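Local coordinates for cellulase CEL9M (Clostridium cellulolyticum, PDB 1IA6), which probably cuts internal beta-1,4-glucosidic linkages of cellulose as a family 9 glycoside hydrolase, at residues Leu307-Leu318 against Leu329-Ile340. Sequence-based numbering, arbitrary orientation.
Sequences LRYAAAESMVML and LLDLAKKQVDYI. With SO4 (sulfate ion), chain E.
Ser-314 and Ala-333 meet where helices 307-318 and 329-340 come closest, their CA atoms 4.7 Å apart. The axes approach to 9.1 Å and run roughly antiparallel, at 146°. The small side chains of Ser-314 and Ala-333 are consistent with this close approach.

Apolar contacts lie toward both ends. Met-317 has CG beside its backbone N (chi1 -66°) and is extended beyond it. This carries its sulfur and methyl across Leu-329 and Leu-332 at about a right angle, with CE 3.8 Å from Leu-329 CD2. Leu-318 turns one methyl inward. Its CD2 is 3.6 Å from Leu-330 CD2 and also rests on the methyl of Ala-333. At the other end Leu-307 and Ile-340 lie alongside, pointing opposite ways, with Leu-307 CD2 4.2 Å from Ile-340 CG1. Ile-340 CD1 also reaches the methyl of Ala-311.

Ser-314 and Gln-336 make their polar bonds elsewhere. Ser-314 OG gives a 2.8 Å bond back to Ala-310 O, which also accepts from Ser-314 N on the opposite face of the carbonyl plane. Ser-314 OG also lies against two methylenes of Gln-336, 3.5 Å from Gln-336 CB. Gln-336 bends at chi2 (-48°), and its OE1 passes by the methyl of Ala-310. Its amide is held by the backbone of Lys-299 and Gly-297.

On the side of helix 307-318 away from its partner, Arg-308 grips a sulfate, probably from the crystallisation liquor, through NH1 and NH2. A salt bridge to Asp-414 also holds NH1.

The pair belongs to the helical barrel of family 9, and helix 413-429 packs against both members. No hydrogen bond joins the two segments. Their direct association rests on shape and apolar burial, with the serine hydroxyl turned back to its own helix.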
loop_
_atom_site.group_PDB
_atom_site.type_symbol
_atom_site.label_atom_id
_atom_site.label_comp_id
_atom_site.label_asym_id
_atom_site.label_seq_id
_atom_site.Cartn_x
_atom_site.Cartn_y
_atom_site.Cartn_z
ATOM N N LEU A 307 3.204 11.678 -6.138
ATOM C CA LEU A 307 4.201 10.657 -6.480
ATOM C C LEU A 307 3.647 9.257 -6.241
ATOM O O LEU A 307 4.014 8.303 -6.929
ATOM C CB LEU A 307 5.483 10.863 -5.668
ATOM C CG LEU A 307 6.182 12.202 -5.941
ATOM C CD1 LEU A 307 7.437 12.305 -5.089
ATOM C CD2 LEU A 307 6.533 12.309 -7.422
ATOM N N ARG A 308 2.763 9.140 -5.257
ATOM C CA ARG A 308 2.127 7.870 -4.941
ATOM C C ARG A 308 1.380 7.373 -6.183
ATOM O O ARG A 308 1.449 6.193 -6.530
ATOM C CB ARG A 308 1.180 8.066 -3.741
ATOM C CG ARG A 308 0.079 7.027 -3.549
ATOM C CD ARG A 308 -1.178 7.431 -4.300
ATOM N NE ARG A 308 -1.676 8.753 -3.906
ATOM C CZ ARG A 308 -2.412 9.006 -2.826
ATOM N NH1 ARG A 308 -2.757 8.034 -1.989
ATOM N NH2 ARG A 308 -2.831 10.243 -2.592
ATOM N N TYR A 309 0.684 8.278 -6.870
ATOM C CA TYR A 309 -0.055 7.903 -8.070
ATOM C C TYR A 309 0.861 7.528 -9.231
ATOM O O TYR A 309 0.605 6.550 -9.931
ATOM C CB TYR A 309 -0.986 9.040 -8.507
ATOM C CG TYR A 309 -2.137 9.284 -7.559
ATOM C CD1 TYR A 309 -2.979 8.240 -7.175
ATOM C CD2 TYR A 309 -2.395 10.558 -7.050
ATOM C CE1 TYR A 309 -4.047 8.454 -6.310
ATOM C CE2 TYR A 309 -3.467 10.784 -6.181
ATOM C CZ TYR A 309 -4.286 9.723 -5.817
ATOM O OH TYR A 309 -5.346 9.923 -4.961
ATOM N N ALA A 310 1.922 8.307 -9.441
ATOM C CA ALA A 310 2.851 8.029 -10.534
ATOM C C ALA A 310 3.527 6.668 -10.364
ATOM O O ALA A 310 3.688 5.915 -11.333
ATOM C CB ALA A 310 3.903 9.137 -10.628
ATOM N N ALA A 311 3.916 6.352 -9.131
ATOM C CA ALA A 311 4.561 5.075 -8.839
ATOM C C ALA A 311 3.593 3.905 -9.017
ATOM O O ALA A 311 3.963 2.864 -9.554
ATOM C CB ALA A 311 5.115 5.078 -7.415
ATOM N N ALA A 312 2.355 4.080 -8.560
ATOM C CA ALA A 312 1.341 3.033 -8.663
ATOM C C ALA A 312 1.009 2.682 -10.116
ATOM O O ALA A 312 0.926 1.507 -10.473
ATOM C CB ALA A 312 0.072 3.456 -7.917
ATOM N N GLU A 313 0.820 3.693 -10.958
ATOM C CA GLU A 313 0.509 3.426 -12.360
ATOM C C GLU A 313 1.710 2.752 -13.019
ATOM O O GLU A 313 1.557 1.822 -13.807
ATOM C CB GLU A 313 0.173 4.730 -13.092
ATOM C CG GLU A 313 -0.168 4.569 -14.578
ATOM C CD GLU A 313 -1.522 3.916 -14.832
ATOM O OE1 GLU A 313 -2.364 3.867 -13.908
ATOM O OE2 GLU A 313 -1.753 3.468 -15.975
ATOM N N SER A 314 2.911 3.218 -12.689
ATOM C CA SER A 314 4.120 2.644 -13.267
ATOM C C SER A 314 4.273 1.172 -12.883
ATOM O O SER A 314 4.711 0.353 -13.693
ATOM C CB SER A 314 5.347 3.443 -12.821
ATOM O OG SER A 314 5.273 4.775 -13.307
ATOM N N MET A 315 3.902 0.831 -11.654
ATOM C CA MET A 315 4.001 -0.556 -11.216
ATOM C C MET A 315 3.083 -1.452 -12.051
ATOM O O MET A 315 3.490 -2.527 -12.495
ATOM C CB MET A 315 3.631 -0.690 -9.735
ATOM C CG MET A 315 3.725 -2.127 -9.239
ATOM S SD MET A 315 2.964 -2.398 -7.640
ATOM C CE MET A 315 2.775 -4.177 -7.680
ATOM N N VAL A 316 1.844 -1.011 -12.260
ATOM C CA VAL A 316 0.889 -1.787 -13.045
ATOM C C VAL A 316 1.410 -1.988 -14.468
ATOM O O VAL A 316 1.321 -3.085 -15.022
ATOM C CB VAL A 316 -0.491 -1.090 -13.097
ATOM C CG1 VAL A 316 -1.463 -1.912 -13.937
ATOM C CG2 VAL A 316 -1.034 -0.917 -11.683
ATOM N N MET A 317 1.960 -0.930 -15.057
ATOM C CA MET A 317 2.501 -1.026 -16.408
ATOM C C MET A 317 3.649 -2.030 -16.481
ATOM O O MET A 317 3.777 -2.757 -17.464
ATOM C CB MET A 317 2.991 0.340 -16.891
ATOM C CG MET A 317 1.889 1.362 -17.065
ATOM S SD MET A 317 2.539 2.930 -17.662
ATOM C CE MET A 317 1.045 3.664 -18.355
ATOM N N LEU A 318 4.487 -2.075 -15.449
ATOM C CA LEU A 318 5.608 -3.017 -15.456
ATOM C C LEU A 318 5.159 -4.464 -15.276
ATOM O O LEU A 318 5.786 -5.384 -15.805
ATOM C CB LEU A 318 6.637 -2.646 -14.382
ATOM C CG LEU A 318 7.392 -1.337 -14.634
ATOM C CD1 LEU A 318 8.506 -1.193 -13.614
ATOM C CD2 LEU A 318 7.967 -1.330 -16.046
ATOM N N LEU A 329 5.682 1.819 -22.722
ATOM C CA LEU A 329 5.306 1.690 -21.318
ATOM C C LEU A 329 6.551 1.636 -20.440
ATOM O O LEU A 329 6.585 2.229 -19.361
ATOM C CB LEU A 329 4.460 0.430 -21.103
ATOM C CG LEU A 329 3.097 0.420 -21.802
ATOM C CD1 LEU A 329 2.409 -0.921 -21.583
ATOM C CD2 LEU A 329 2.238 1.552 -21.260
ATOM N N LEU A 330 7.575 0.929 -20.906
ATOM C CA LEU A 330 8.819 0.821 -20.158
ATOM C C LEU A 330 9.495 2.183 -20.044
ATOM O O LEU A 330 10.047 2.519 -18.998
ATOM C CB LEU A 330 9.767 -0.176 -20.833
ATOM C CG LEU A 330 9.351 -1.645 -20.723
ATOM C CD1 LEU A 330 10.258 -2.507 -21.583
ATOM C CD2 LEU A 330 9.408 -2.083 -19.265
ATOM N N ASP A 331 9.449 2.969 -21.116
ATOM C CA ASP A 331 10.066 4.289 -21.091
ATOM C C ASP A 331 9.315 5.225 -20.154
ATOM O O ASP A 331 9.925 5.999 -19.419
ATOM C CB ASP A 331 10.106 4.905 -22.492
ATOM C CG ASP A 331 11.005 4.141 -23.443
ATOM O OD1 ASP A 331 12.047 3.618 -22.992
ATOM O OD2 ASP A 331 10.675 4.075 -24.646
ATOM N N LEU A 332 7.989 5.154 -20.178
ATOM C CA LEU A 332 7.183 6.016 -19.320
ATOM C C LEU A 332 7.447 5.662 -17.864
ATOM O O LEU A 332 7.721 6.539 -17.041
ATOM C CB LEU A 332 5.690 5.848 -19.641
ATOM C CG LEU A 332 4.695 6.844 -19.026
ATOM C CD1 LEU A 332 3.350 6.702 -19.719
ATOM C CD2 LEU A 332 4.550 6.606 -17.534
ATOM N N ALA A 333 7.369 4.372 -17.553
ATOM C CA ALA A 333 7.592 3.895 -16.192
ATOM C C ALA A 333 8.974 4.277 -15.679
ATOM O O ALA A 333 9.123 4.722 -14.539
ATOM C CB ALA A 333 7.416 2.375 -16.136
ATOM N N LYS A 334 9.987 4.107 -16.524
ATOM C CA LYS A 334 11.349 4.432 -16.133
ATOM C C LYS A 334 11.519 5.915 -15.837
ATOM O O LYS A 334 12.243 6.282 -14.919
ATOM C CB LYS A 334 12.342 4.012 -17.219
ATOM C CG LYS A 334 13.791 4.094 -16.765
ATOM C CD LYS A 334 14.748 3.622 -17.850
ATOM C CE LYS A 334 16.164 3.480 -17.313
ATOM N NZ LYS A 334 16.728 4.771 -16.839
ATOM N N LYS A 335 10.854 6.769 -16.608
ATOM C CA LYS A 335 10.962 8.206 -16.386
ATOM C C LYS A 335 10.355 8.613 -15.045
ATOM O O LYS A 335 10.890 9.479 -14.354
ATOM C CB LYS A 335 10.292 8.979 -17.523
ATOM C CG LYS A 335 11.049 8.894 -18.845
ATOM C CD LYS A 335 10.437 9.806 -19.900
ATOM C CE LYS A 335 11.226 9.761 -21.201
ATOM N NZ LYS A 335 10.655 10.691 -22.218
ATOM N N GLN A 336 9.245 7.984 -14.672
ATOM C CA GLN A 336 8.600 8.306 -13.403
ATOM C C GLN A 336 9.477 7.879 -12.236
ATOM O O GLN A 336 9.640 8.620 -11.266
ATOM C CB GLN A 336 7.236 7.622 -13.304
ATOM C CG GLN A 336 6.309 7.987 -14.444
ATOM C CD GLN A 336 6.255 9.485 -14.678
ATOM O OE1 GLN A 336 5.742 10.242 -13.849
ATOM N NE2 GLN A 336 6.801 9.922 -15.804
ATOM N N VAL A 337 10.042 6.681 -12.331
ATOM C CA VAL A 337 10.907 6.181 -11.272
ATOM C C VAL A 337 12.152 7.047 -11.136
ATOM O O VAL A 337 12.523 7.446 -10.031
ATOM C CB VAL A 337 11.358 4.732 -11.544
ATOM C CG1 VAL A 337 12.353 4.293 -10.485
ATOM C CG2 VAL A 337 10.156 3.808 -11.546
ATOM N N ASP A 338 12.800 7.340 -12.260
ATOM C CA ASP A 338 14.010 8.154 -12.227
ATOM C C ASP A 338 13.742 9.552 -11.683
ATOM O O ASP A 338 14.603 10.143 -11.033
ATOM C CB ASP A 338 14.642 8.237 -13.622
ATOM C CG ASP A 338 15.203 6.901 -14.084
ATOM O OD1 ASP A 338 15.316 5.981 -13.246
ATOM O OD2 ASP A 338 15.537 6.769 -15.277
ATOM N N TYR A 339 12.545 10.073 -11.938
ATOM C CA TYR A 339 12.173 11.394 -11.440
ATOM C C TYR A 339 12.146 11.349 -9.914
ATOM O O TYR A 339 12.681 12.233 -9.242
ATOM C CB TYR A 339 10.800 11.795 -11.991
ATOM C CG TYR A 339 10.336 13.178 -11.579
ATOM C CD1 TYR A 339 9.860 13.420 -10.290
ATOM C CD2 TYR A 339 10.370 14.243 -12.479
ATOM C CE1 TYR A 339 9.425 14.689 -9.907
ATOM C CE2 TYR A 339 9.937 15.519 -12.107
ATOM C CZ TYR A 339 9.467 15.734 -10.821
ATOM O OH TYR A 339 9.034 16.986 -10.442
ATOM N N ILE A 340 11.531 10.300 -9.377
ATOM C CA ILE A 340 11.429 10.111 -7.935
ATOM C C ILE A 340 12.810 9.989 -7.285
ATOM O O ILE A 340 13.043 10.521 -6.200
ATOM C CB ILE A 340 10.587 8.843 -7.619
ATOM C CG1 ILE A 340 9.123 9.105 -7.979
ATOM C CG2 ILE A 340 10.736 8.448 -6.149
ATOM C CD1 ILE A 340 8.243 7.871 -7.935
HETATM S S SO4 E . -5.281 10.226 0.318
HETATM O O1 SO4 E . -4.924 10.810 1.629
HETATM O O2 SO4 E . -4.685 8.881 0.208
HETATM O O3 SO4 E . -4.764 11.098 -0.757
HETATM O O4 SO4 E . -6.754 10.136 0.210
#